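Local coordinates for 26.7 kDa salivary protein (Phlebotomus duboscqi, PDB 6MT7) that binds and sequesters cysteinyl leukotrienes and a stable thromboxane A2 analogue, dampening host responses and platelet aggregation while sand flies take blood, at residues 40-45 with 96-101; 17-22 with 29-34; 166-171 with 203-208. One frame throughout, in Å; residues are numbered along the deposited sequence.

Contact 1: residues 40-45 with 96-101; sequences EDTHCY and DIYDKT. With TRT (fragment of triton X-100), chain C.
Thr42 OG1 is held by two partners, Asp39 OD1 just before it in the chain and the indole NE1 of Trp31, while its methyl, CG2, rests 4.0 Å from CE2 of Tyr98. Threonine suits this place because its branches divide the work: OG1 lies beside the backbone N (chi1 -58°) and CG2 is anti to that nitrogen, facing the neighbouring helix. The next residue, His43, makes the main contact. Its CD2 stands 3.2 Å above one face of the Tyr98 ring, offset toward the rim on the CB side, and lies 3.3 Å from Tyr98 CG. The two rings are inclined at 43°, with centroids 4.4 Å apart, a geometry that is neither a stack nor edge-to-face. The polar ends turn to partners in the loop just before helix 40-52: His43 NE2 bonds to Asn38 OD1, and Tyr98 OH to Leu36 O. The two aromatic groups can therefore be buried with these polar atoms satisfied. In this mainly helical PBP/GOBP fold, the disulfide between Cys44 and Cys94 ties the same two helices, 40-52 and 94-106, together covalently. Further along helix 40-52, Tyr45 reaches into the ligand pocket, its phenol donating to O15 of the Triton fragment, with Tyr45 OH and O15 2.9 Å apart. The ether oxygen sits at the edge of the tyrosine ring, near its plane, and Gln19 NE2 is a second partner of the same hydroxyl. On helix 94-106, Thr101 OG1 donates back to Ile97 O at 2.7 Å, tilted 27° from the carbonyl plane.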
loop_
_atom_site.group_PDB
_atom_site.type_symbol
_atom_site.label_atom_id
_atom_site.label_comp_id
_atom_site.label_asym_id
_atom_site.label_seq_id
_atom_site.Cartn_x
_atom_site.Cartn_y
_atom_site.Cartn_z
ATOM N N GLU A 40 8.867 19.005 -4.135
ATOM C CA GLU A 40 7.638 18.532 -4.770
ATOM C C GLU A 40 7.560 17.012 -4.814
ATOM O O GLU A 40 6.500 16.437 -4.547
ATOM C CB GLU A 40 7.527 19.112 -6.185
ATOM C CG GLU A 40 6.258 18.683 -6.928
ATOM C CD GLU A 40 6.115 19.426 -8.249
ATOM O OE1 GLU A 40 6.573 20.584 -8.314
ATOM O OE2 GLU A 40 5.573 18.857 -9.209
ATOM N N ASP A 41 8.657 16.333 -5.170
ATOM C CA ASP A 41 8.584 14.876 -5.251
ATOM C C ASP A 41 8.319 14.263 -3.880
ATOM O O ASP A 41 7.571 13.279 -3.768
ATOM C CB ASP A 41 9.859 14.311 -5.877
ATOM C CG ASP A 41 9.867 14.457 -7.395
ATOM O OD1 ASP A 41 8.805 14.803 -7.956
ATOM O OD2 ASP A 41 10.916 14.225 -8.015
ATOM N N THR A 42 8.892 14.845 -2.823
ATOM C CA THR A 42 8.599 14.358 -1.474
ATOM C C THR A 42 7.147 14.629 -1.092
ATOM O O THR A 42 6.499 13.792 -0.448
ATOM C CB THR A 42 9.533 15.002 -0.446
ATOM O OG1 THR A 42 10.893 14.727 -0.780
ATOM C CG2 THR A 42 9.270 14.436 0.949
ATOM N N HIS A 43 6.614 15.795 -1.468
ATOM C CA HIS A 43 5.196 16.053 -1.224
ATOM C C HIS A 43 4.344 14.936 -1.805
ATOM O O HIS A 43 3.453 14.413 -1.137
ATOM C CB HIS A 43 4.751 17.387 -1.829
ATOM C CG HIS A 43 5.532 18.575 -1.356
ATOM N ND1 HIS A 43 5.505 19.786 -2.015
ATOM C CD2 HIS A 43 6.358 18.742 -0.296
ATOM C CE1 HIS A 43 6.280 20.647 -1.382
ATOM N NE2 HIS A 43 6.813 20.039 -0.337
ATOM N N CYS A 44 4.591 14.571 -3.066
ATOM C CA CYS A 44 3.722 13.586 -3.692
ATOM C C CYS A 44 4.018 12.178 -3.210
ATOM O O CYS A 44 3.105 11.345 -3.155
ATOM C CB CYS A 44 3.825 13.680 -5.215
ATOM S SG CYS A 44 2.966 15.177 -5.814
ATOM N N TYR A 45 5.259 11.908 -2.805
ATOM C CA TYR A 45 5.564 10.641 -2.149
ATOM C C TYR A 45 4.768 10.488 -0.851
ATOM O O TYR A 45 4.222 9.409 -0.561
ATOM C CB TYR A 45 7.072 10.562 -1.885
ATOM C CG TYR A 45 7.498 9.412 -1.004
ATOM C CD1 TYR A 45 7.344 8.099 -1.428
ATOM C CD2 TYR A 45 8.070 9.647 0.242
ATOM C CE1 TYR A 45 7.738 7.029 -0.622
ATOM C CE2 TYR A 45 8.463 8.586 1.058
ATOM C CZ TYR A 45 8.300 7.288 0.619
ATOM O OH TYR A 45 8.691 6.248 1.433
ATOM N N ASP A 96 -0.532 20.380 -0.042
ATOM C CA ASP A 96 -1.382 20.610 1.125
ATOM C C ASP A 96 -1.331 19.425 2.083
ATOM O O ASP A 96 -1.277 19.603 3.306
ATOM C CB ASP A 96 -2.822 20.876 0.684
ATOM C CG ASP A 96 -3.630 21.631 1.727
ATOM O OD1 ASP A 96 -3.047 22.445 2.473
ATOM O OD2 ASP A 96 -4.859 21.424 1.779
ATOM N N ILE A 97 -1.345 18.205 1.547
ATOM C CA ILE A 97 -1.305 17.037 2.421
ATOM C C ILE A 97 0.036 16.958 3.139
ATOM O O ILE A 97 0.099 16.641 4.335
ATOM C CB ILE A 97 -1.604 15.770 1.610
ATOM C CG1 ILE A 97 -3.074 15.784 1.192
ATOM C CG2 ILE A 97 -1.284 14.527 2.425
ATOM C CD1 ILE A 97 -3.404 14.823 0.083
ATOM N N TYR A 98 1.124 17.278 2.428
ATOM C CA TYR A 98 2.439 17.362 3.057
ATOM C C TYR A 98 2.459 18.425 4.151
ATOM O O TYR A 98 2.910 18.169 5.274
ATOM C CB TYR A 98 3.498 17.660 1.991
ATOM C CG TYR A 98 4.900 17.851 2.523
ATOM C CD1 TYR A 98 5.356 19.115 2.890
ATOM C CD2 TYR A 98 5.773 16.775 2.640
ATOM C CE1 TYR A 98 6.638 19.305 3.375
ATOM C CE2 TYR A 98 7.074 16.953 3.122
ATOM C CZ TYR A 98 7.499 18.224 3.479
ATOM O OH TYR A 98 8.763 18.446 3.960
ATOM N N ASP A 99 1.980 19.636 3.840
ATOM C CA ASP A 99 2.041 20.714 4.822
ATOM C C ASP A 99 1.222 20.389 6.057
ATOM O O ASP A 99 1.569 20.817 7.167
ATOM C CB ASP A 99 1.540 22.031 4.218
ATOM C CG ASP A 99 2.515 22.630 3.213
ATOM O OD1 ASP A 99 3.693 22.207 3.158
ATOM O OD2 ASP A 99 2.093 23.539 2.474
ATOM N N LYS A 100 0.120 19.661 5.882
ATOM C CA LYS A 100 -0.711 19.309 7.016
ATOM C C LYS A 100 -0.096 18.215 7.863
ATOM O O LYS A 100 -0.441 18.101 9.040
ATOM C CB LYS A 100 -2.104 18.896 6.536
ATOM C CG LYS A 100 -3.007 20.106 6.305
ATOM C CD LYS A 100 -4.360 19.705 5.742
ATOM C CE LYS A 100 -5.249 19.079 6.805
ATOM N NZ LYS A 100 -6.062 20.103 7.523
ATOM N N THR A 101 0.837 17.434 7.316
ATOM C CA THR A 101 1.343 16.302 8.066
ATOM C C THR A 101 2.831 16.363 8.393
ATOM O O THR A 101 3.295 15.521 9.166
ATOM C CB THR A 101 1.039 14.990 7.327
ATOM O OG1 THR A 101 1.522 15.049 5.988
ATOM C CG2 THR A 101 -0.440 14.781 7.264
HETATM C C25 TRT C . 15.104 -0.525 0.763
HETATM O O24 TRT C . 13.985 -0.386 1.633
HETATM C C23 TRT C . 13.767 0.955 2.072
HETATM C C22 TRT C . 12.363 1.013 2.660
HETATM O O21 TRT C . 12.097 2.253 3.318
HETATM C C20 TRT C . 10.798 2.181 3.895
HETATM C C19 TRT C . 10.555 3.409 4.753
HETATM O O18 TRT C . 10.042 4.455 3.933
HETATM C C17 TRT C . 10.733 5.656 4.206
HETATM C C16 TRT C . 9.859 6.602 5.003
HETATM O O15 TRT C . 8.945 7.296 4.147
HETATM C C12 TRT C . 7.812 7.868 4.697
HETATM C C13 TRT C . 7.794 8.252 6.033
HETATM C C14 TRT C . 6.647 8.829 6.591
HETATM C C11 TRT C . 6.678 8.059 3.918
HETATM C C10 TRT C . 5.538 8.635 4.470
HETATM C C9 TRT C . 5.508 9.021 5.804
HETATM C C6 TRT C . 4.255 9.629 6.363
HETATM C C8 TRT C . 4.503 11.132 6.429
HETATM C C7 TRT C . 3.098 9.398 5.398
HETATM C C5 TRT C . 3.989 9.116 7.797
HETATM C C1 TRT C . 3.490 7.686 8.107
HETATM C C2 TRT C . 4.137 6.566 7.300
HETATM C C4 TRT C . 3.791 7.419 9.575
HETATM C C3 TRT C . 1.981 7.532 7.972
#

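Contact 2: residues 17-22 with 29-34; sequences TCQRQS and REWYRW. With TRT (fragment of triton X-100), chain C.
With CG anti to the carbonyl carbon (chi1 -76°) and the chain extended beyond it, Gln19 carries its amide away from helix 8-21 to Tyr32, where OE1 comes within 3.6 Å of CE1. Trp31 has its CG likewise anti to the carbonyl carbon (chi1 -49°) and sends its benzo edge to Ser22. This is one wall of the ligand pocket of the PBP/GOBP fold, built from the end of helix 8-21 and the short helix 28-32. A Schellman motif closes the latter, with Trp34 in its positive-phi position. Glutamine suits the wall because its amide both donates and accepts: NE2 gives a nearly straight, long bond to O21 of the Triton fragment (3.3 Å, 166°), while OE1 takes a hydrogen bond from Arg16 and another from a water that lies beside Tyr32 OH. The aromatic residues offer the ether chain flat apolar surfaces: C23 lies 3.9 Å above the centre of the Tyr32 ring, and C16 lies over the Trp34 face. Small Ser22 can come close at the indole rim, its CB in the ring plane and 3.7 Å from CH2 of Trp31.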
loop_
_atom_site.group_PDB
_atom_site.type_symbol
_atom_site.label_atom_id
_atom_site.label_comp_id
_atom_site.label_asym_id
_atom_site.label_seq_id
_atom_site.Cartn_x
_atom_site.Cartn_y
_atom_site.Cartn_z
ATOM N N THR A 17 5.970 0.655 -2.769
ATOM C CA THR A 17 5.263 0.998 -4.000
ATOM C C THR A 17 5.388 2.484 -4.303
ATOM O O THR A 17 5.660 2.876 -5.450
ATOM C CB THR A 17 3.798 0.576 -3.877
ATOM O OG1 THR A 17 3.746 -0.851 -3.775
ATOM C CG2 THR A 17 2.959 1.040 -5.078
ATOM N N CYS A 18 5.218 3.324 -3.283
ATOM C CA CYS A 18 5.336 4.760 -3.500
ATOM C C CYS A 18 6.763 5.176 -3.844
ATOM O O CYS A 18 6.955 6.122 -4.619
ATOM C CB CYS A 18 4.824 5.494 -2.263
ATOM S SG CYS A 18 3.036 5.248 -2.153
ATOM N N GLN A 19 7.767 4.505 -3.267
ATOM C CA GLN A 19 9.153 4.778 -3.640
ATOM C C GLN A 19 9.409 4.414 -5.091
ATOM O O GLN A 19 10.141 5.122 -5.799
ATOM C CB GLN A 19 10.099 4.001 -2.737
ATOM C CG GLN A 19 10.234 4.600 -1.357
ATOM C CD GLN A 19 10.847 3.621 -0.382
ATOM O OE1 GLN A 19 11.508 2.654 -0.782
ATOM N NE2 GLN A 19 10.618 3.851 0.904
ATOM N N ARG A 20 8.824 3.310 -5.556
ATOM C CA ARG A 20 9.007 2.958 -6.960
ATOM C C ARG A 20 8.319 3.957 -7.876
ATOM O O ARG A 20 8.826 4.257 -8.962
ATOM C CB ARG A 20 8.496 1.543 -7.214
ATOM C CG ARG A 20 9.419 0.478 -6.627
ATOM C CD ARG A 20 9.233 -0.831 -7.324
ATOM N NE ARG A 20 10.012 -1.908 -6.723
ATOM C CZ ARG A 20 11.235 -2.251 -7.109
ATOM N NH1 ARG A 20 11.826 -1.587 -8.098
ATOM N NH2 ARG A 20 11.852 -3.271 -6.522
ATOM N N GLN A 21 7.180 4.496 -7.458
ATOM C CA GLN A 21 6.495 5.470 -8.292
ATOM C C GLN A 21 7.210 6.816 -8.338
ATOM O O GLN A 21 6.889 7.632 -9.206
ATOM C CB GLN A 21 5.045 5.612 -7.818
ATOM C CG GLN A 21 4.306 4.279 -8.026
ATOM C CD GLN A 21 2.828 4.291 -7.684
ATOM O OE1 GLN A 21 2.275 5.297 -7.209
ATOM N NE2 GLN A 21 2.176 3.155 -7.923
ATOM N N SER A 22 8.187 7.054 -7.463
ATOM C CA SER A 22 8.994 8.274 -7.480
ATOM C C SER A 22 10.481 7.943 -7.472
ATOM O O SER A 22 11.278 8.624 -6.825
ATOM C CB SER A 22 8.663 9.183 -6.295
ATOM O OG SER A 22 7.293 9.573 -6.288
ATOM N N ARG A 29 17.055 9.044 -1.265
ATOM C CA ARG A 29 17.944 8.571 -0.206
ATOM C C ARG A 29 17.534 9.132 1.148
ATOM O O ARG A 29 17.675 8.455 2.175
ATOM C CB ARG A 29 19.393 8.953 -0.506
ATOM C CG ARG A 29 20.403 8.280 0.442
ATOM C CD ARG A 29 20.752 9.152 1.660
ATOM N NE ARG A 29 21.605 8.428 2.603
ATOM C CZ ARG A 29 21.194 7.480 3.437
ATOM N NH1 ARG A 29 19.920 7.112 3.478
ATOM N NH2 ARG A 29 22.076 6.881 4.238
ATOM N N GLU A 30 17.049 10.377 1.172
ATOM C CA GLU A 30 16.590 10.947 2.436
ATOM C C GLU A 30 15.393 10.186 2.981
ATOM O O GLU A 30 15.303 9.942 4.190
ATOM C CB GLU A 30 16.252 12.426 2.266
ATOM C CG GLU A 30 17.470 13.297 1.960
ATOM C CD GLU A 30 18.604 13.119 2.960
ATOM O OE1 GLU A 30 19.777 13.103 2.532
ATOM O OE2 GLU A 30 18.337 13.001 4.173
ATOM N N TRP A 31 14.450 9.811 2.111
ATOM C CA TRP A 31 13.308 9.039 2.582
ATOM C C TRP A 31 13.765 7.747 3.240
ATOM O O TRP A 31 13.172 7.313 4.233
ATOM C CB TRP A 31 12.340 8.724 1.442
ATOM C CG TRP A 31 11.954 9.893 0.598
ATOM C CD1 TRP A 31 12.007 11.226 0.933
ATOM C CD2 TRP A 31 11.431 9.832 -0.731
ATOM N NE1 TRP A 31 11.557 11.993 -0.124
ATOM C CE2 TRP A 31 11.203 11.160 -1.157
ATOM C CE3 TRP A 31 11.142 8.778 -1.608
ATOM C CZ2 TRP A 31 10.709 11.462 -2.429
ATOM C CZ3 TRP A 31 10.648 9.084 -2.878
ATOM C CH2 TRP A 31 10.426 10.409 -3.267
ATOM N N TYR A 32 14.825 7.126 2.710
ATOM C CA TYR A 32 15.293 5.870 3.290
ATOM C C TYR A 32 15.700 6.036 4.746
ATOM O O TYR A 32 15.615 5.075 5.521
ATOM C CB TYR A 32 16.490 5.328 2.520
ATOM C CG TYR A 32 16.169 4.456 1.329
ATOM C CD1 TYR A 32 15.126 4.746 0.471
ATOM C CD2 TYR A 32 16.966 3.347 1.042
ATOM C CE1 TYR A 32 14.869 3.934 -0.647
ATOM C CE2 TYR A 32 16.713 2.542 -0.043
ATOM C CZ TYR A 32 15.675 2.840 -0.890
ATOM O OH TYR A 32 15.445 2.020 -1.976
ATOM N N ARG A 33 16.184 7.217 5.133
ATOM C CA ARG A 33 16.542 7.452 6.527
ATOM C C ARG A 33 15.506 8.313 7.238
ATOM O O ARG A 33 15.840 9.029 8.186
ATOM C CB ARG A 33 17.950 8.049 6.653
ATOM C CG ARG A 33 18.255 9.333 5.893
ATOM C CD ARG A 33 19.717 9.718 6.120
ATOM N NE ARG A 33 20.181 10.764 5.215
ATOM C CZ ARG A 33 21.461 11.033 4.950
ATOM N NH1 ARG A 33 22.439 10.330 5.521
ATOM N NH2 ARG A 33 21.765 12.011 4.112
ATOM N N TRP A 34 14.246 8.231 6.793
ATOM C CA TRP A 34 13.106 8.821 7.500
ATOM C C TRP A 34 13.262 10.333 7.615
ATOM O O TRP A 34 13.008 10.932 8.663
ATOM C CB TRP A 34 12.911 8.162 8.865
ATOM C CG TRP A 34 12.472 6.742 8.672
ATOM C CD1 TRP A 34 13.270 5.656 8.439
ATOM C CD2 TRP A 34 11.128 6.273 8.620
ATOM N NE1 TRP A 34 12.496 4.531 8.279
ATOM C CE2 TRP A 34 11.177 4.886 8.374
ATOM C CE3 TRP A 34 9.882 6.891 8.766
ATOM C CZ2 TRP A 34 10.028 4.106 8.282
ATOM C CZ3 TRP A 34 8.742 6.113 8.666
ATOM C CH2 TRP A 34 8.823 4.739 8.421
HETATM C C25 TRT C . 15.104 -0.525 0.763
HETATM O O24 TRT C . 13.985 -0.386 1.633
HETATM C C23 TRT C . 13.767 0.955 2.072
HETATM C C22 TRT C . 12.363 1.013 2.660
HETATM O O21 TRT C . 12.097 2.253 3.318
HETATM C C20 TRT C . 10.798 2.181 3.895
HETATM C C19 TRT C . 10.555 3.409 4.753
HETATM O O18 TRT C . 10.042 4.455 3.933
HETATM C C17 TRT C . 10.733 5.656 4.206
HETATM C C16 TRT C . 9.859 6.602 5.003
HETATM O O15 TRT C . 8.945 7.296 4.147
HETATM C C12 TRT C . 7.812 7.868 4.697
HETATM C C13 TRT C . 7.794 8.252 6.033
HETATM C C14 TRT C . 6.647 8.829 6.591
HETATM C C11 TRT C . 6.678 8.059 3.918
HETATM C C10 TRT C . 5.538 8.635 4.470
HETATM C C9 TRT C . 5.508 9.021 5.804
HETATM C C6 TRT C . 4.255 9.629 6.363
HETATM C C8 TRT C . 4.503 11.132 6.429
HETATM C C7 TRT C . 3.098 9.398 5.398
HETATM C C5 TRT C . 3.989 9.116 7.797
HETATM C C1 TRT C . 3.490 7.686 8.107
HETATM C C2 TRT C . 4.137 6.566 7.300
HETATM C C4 TRT C . 3.791 7.419 9.575
HETATM C C3 TRT C . 1.981 7.532 7.972
HETATM O O HOH W 1 13.357 2.484 -3.252
#

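Contact 3: residues 166-171 with 203-208; sequences RLVDED and CKVADT
The loop after helix 159-164 lays Val168 on Val205 and Ala206, in the first turn of helix 203-216, in the C-terminal half of this long-form D7 protein. A Schellman motif with Arg166 at positive phi ends helix 159-164 and starts that loop. Val168 sets both methyls on the helix: CG1 meets Val205 CG1 at 3.9 Å and lies 4.0 Å from Ala206 CA, whereas CG2 touches Ala206 CB at 4.0 Å. With chi1 at -63°, CG1 is anti to the carbonyl carbon and reaches Val205 and the Ala206 backbone, while CG2 reaches the Ala206 methyl. The beta-branched valine is compact and stiff, and alanine, with a lone methyl, lets the loop come up to the helix backbone, the Val168 and Ala206 CA atoms being 6.1 Å apart. Ala162 of helix 159-164 and Met209 add to this apolar, buried cluster. Asp169 OD1 holds the turn of the loop, accepting from Glu173 N and, weakly, from Asp171 N. A disulfide links Cys203 covalently to Cys156. Within the helix, Lys204 O accepts from Thr208 N and, at 2.7 Å, from Thr208 OG1, the two donors reaching it from opposite faces of its carbonyl plane.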
loop_
_atom_site.group_PDB
_atom_site.type_symbol
_atom_site.label_atom_id
_atom_site.label_comp_id
_atom_site.label_asym_id
_atom_site.label_seq_id
_atom_site.Cartn_x
_atom_site.Cartn_y
_atom_site.Cartn_z
ATOM N N ARG A 166 -1.795 -6.374 -5.199
ATOM C CA ARG A 166 -2.732 -5.316 -4.825
ATOM C C ARG A 166 -3.639 -4.940 -5.992
ATOM O O ARG A 166 -3.949 -3.766 -6.223
ATOM C CB ARG A 166 -2.018 -4.090 -4.248
ATOM C CG ARG A 166 -1.851 -4.164 -2.720
ATOM C CD ARG A 166 -0.817 -5.230 -2.335
ATOM N NE ARG A 166 -0.608 -5.318 -0.888
ATOM C CZ ARG A 166 0.325 -6.080 -0.314
ATOM N NH1 ARG A 166 1.138 -6.830 -1.054
ATOM N NH2 ARG A 166 0.464 -6.086 1.006
ATOM N N LEU A 167 -4.091 -5.958 -6.726
ATOM C CA LEU A 167 -5.231 -5.770 -7.612
ATOM C C LEU A 167 -6.537 -5.808 -6.828
ATOM O O LEU A 167 -7.498 -5.122 -7.196
ATOM C CB LEU A 167 -5.239 -6.840 -8.705
ATOM C CG LEU A 167 -3.926 -6.951 -9.489
ATOM C CD1 LEU A 167 -4.004 -8.057 -10.538
ATOM C CD2 LEU A 167 -3.579 -5.621 -10.123
ATOM N N VAL A 168 -6.582 -6.607 -5.759
ATOM C CA VAL A 168 -7.724 -6.728 -4.862
ATOM C C VAL A 168 -7.203 -6.685 -3.431
ATOM O O VAL A 168 -6.030 -6.955 -3.169
ATOM C CB VAL A 168 -8.540 -8.030 -5.079
ATOM C CG1 VAL A 168 -9.161 -8.067 -6.483
ATOM C CG2 VAL A 168 -7.683 -9.290 -4.810
ATOM N N ASP A 169 -8.101 -6.361 -2.497
ATOM C CA ASP A 169 -7.759 -6.369 -1.078
ATOM C C ASP A 169 -8.163 -7.711 -0.458
ATOM O O ASP A 169 -8.480 -8.674 -1.162
ATOM C CB ASP A 169 -8.391 -5.164 -0.367
ATOM C CG ASP A 169 -9.919 -5.167 -0.402
ATOM O OD1 ASP A 169 -10.545 -6.226 -0.639
ATOM O OD2 ASP A 169 -10.504 -4.082 -0.200
ATOM N N GLU A 170 -8.156 -7.790 0.878
ATOM C CA GLU A 170 -8.489 -9.050 1.546
ATOM C C GLU A 170 -9.932 -9.474 1.298
ATOM O O GLU A 170 -10.244 -10.670 1.376
ATOM C CB GLU A 170 -8.246 -8.946 3.049
ATOM C CG GLU A 170 -6.846 -8.546 3.436
ATOM C CD GLU A 170 -6.628 -7.058 3.336
ATOM O OE1 GLU A 170 -7.617 -6.310 3.448
ATOM O OE2 GLU A 170 -5.467 -6.639 3.136
ATOM N N ASP A 171 -10.826 -8.524 1.020
ATOM C CA ASP A 171 -12.219 -8.834 0.716
ATOM C C ASP A 171 -12.442 -9.238 -0.730
ATOM O O ASP A 171 -13.596 -9.415 -1.134
ATOM C CB ASP A 171 -13.110 -7.632 1.031
ATOM C CG ASP A 171 -13.387 -7.489 2.499
ATOM O OD1 ASP A 171 -13.370 -8.517 3.213
ATOM O OD2 ASP A 171 -13.618 -6.346 2.937
ATOM N N CYS A 203 -13.018 -15.032 -4.931
ATOM C CA CYS A 203 -11.749 -14.941 -5.639
ATOM C C CYS A 203 -11.918 -14.833 -7.153
ATOM O O CYS A 203 -10.923 -14.620 -7.855
ATOM C CB CYS A 203 -10.860 -16.133 -5.276
ATOM S SG CYS A 203 -11.541 -17.775 -5.645
ATOM N N LYS A 204 -13.140 -14.959 -7.683
ATOM C CA LYS A 204 -13.317 -14.710 -9.109
ATOM C C LYS A 204 -13.082 -13.243 -9.449
ATOM O O LYS A 204 -12.697 -12.930 -10.583
ATOM C CB LYS A 204 -14.708 -15.142 -9.567
ATOM C CG LYS A 204 -14.997 -16.611 -9.315
ATOM C CD LYS A 204 -14.054 -17.496 -10.100
ATOM C CE LYS A 204 -14.500 -18.952 -10.037
ATOM N NZ LYS A 204 -13.361 -19.885 -10.241
ATOM N N VAL A 205 -13.317 -12.337 -8.494
ATOM C CA VAL A 205 -12.885 -10.949 -8.672
ATOM C C VAL A 205 -11.376 -10.896 -8.859
ATOM O O VAL A 205 -10.861 -10.213 -9.754
ATOM C CB VAL A 205 -13.321 -10.078 -7.480
ATOM C CG1 VAL A 205 -12.821 -8.647 -7.666
ATOM C CG2 VAL A 205 -14.825 -10.087 -7.322
ATOM N N ALA A 206 -10.648 -11.625 -8.013
ATOM C CA ALA A 206 -9.193 -11.672 -8.120
ATOM C C ALA A 206 -8.758 -12.189 -9.485
ATOM O O ALA A 206 -7.893 -11.598 -10.143
ATOM C CB ALA A 206 -8.622 -12.551 -7.004
ATOM N N ASP A 207 -9.349 -13.300 -9.929
ATOM C CA ASP A 207 -8.960 -13.876 -11.208
ATOM C C ASP A 207 -9.300 -12.949 -12.366
ATOM O O ASP A 207 -8.525 -12.832 -13.325
ATOM C CB ASP A 207 -9.637 -15.230 -11.402
ATOM C CG ASP A 207 -8.903 -16.350 -10.697
ATOM O OD1 ASP A 207 -8.170 -16.069 -9.725
ATOM O OD2 ASP A 207 -9.059 -17.512 -11.115
ATOM N N THR A 208 -10.461 -12.294 -12.304
ATOM C CA THR A 208 -10.843 -11.396 -13.386
ATOM C C THR A 208 -9.894 -10.208 -13.472
ATOM O O THR A 208 -9.467 -9.830 -14.570
ATOM C CB THR A 208 -12.292 -10.943 -13.211
ATOM O OG1 THR A 208 -13.128 -12.098 -13.075
ATOM C CG2 THR A 208 -12.763 -10.148 -14.424
#

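In the fold
Along the chain, contact 2 is complete before contact 1 begins, and contact 3 comes last. Contacts 1 and 2 have centres 13 Å apart on one side of the chain's centre, joined by consecutive helices 28-32 and 40-52. They touch directly, with the rings of Tyr45 and Trp31 stacked, and both reach the Triton fragment, so together they form part of one ligand pocket; Trp31 and Tyr45 probably serve thromboxane A2 there as well. Contact 3 lies on the opposite side, its centre 30 Å from contact 1 and 27 Å from contact 2. It packs C-terminal helices away from the annotated sites, yet its nearest atoms are about 6 Å from contact 2, and Arg166 bridges to Asp9 of helix 8-21.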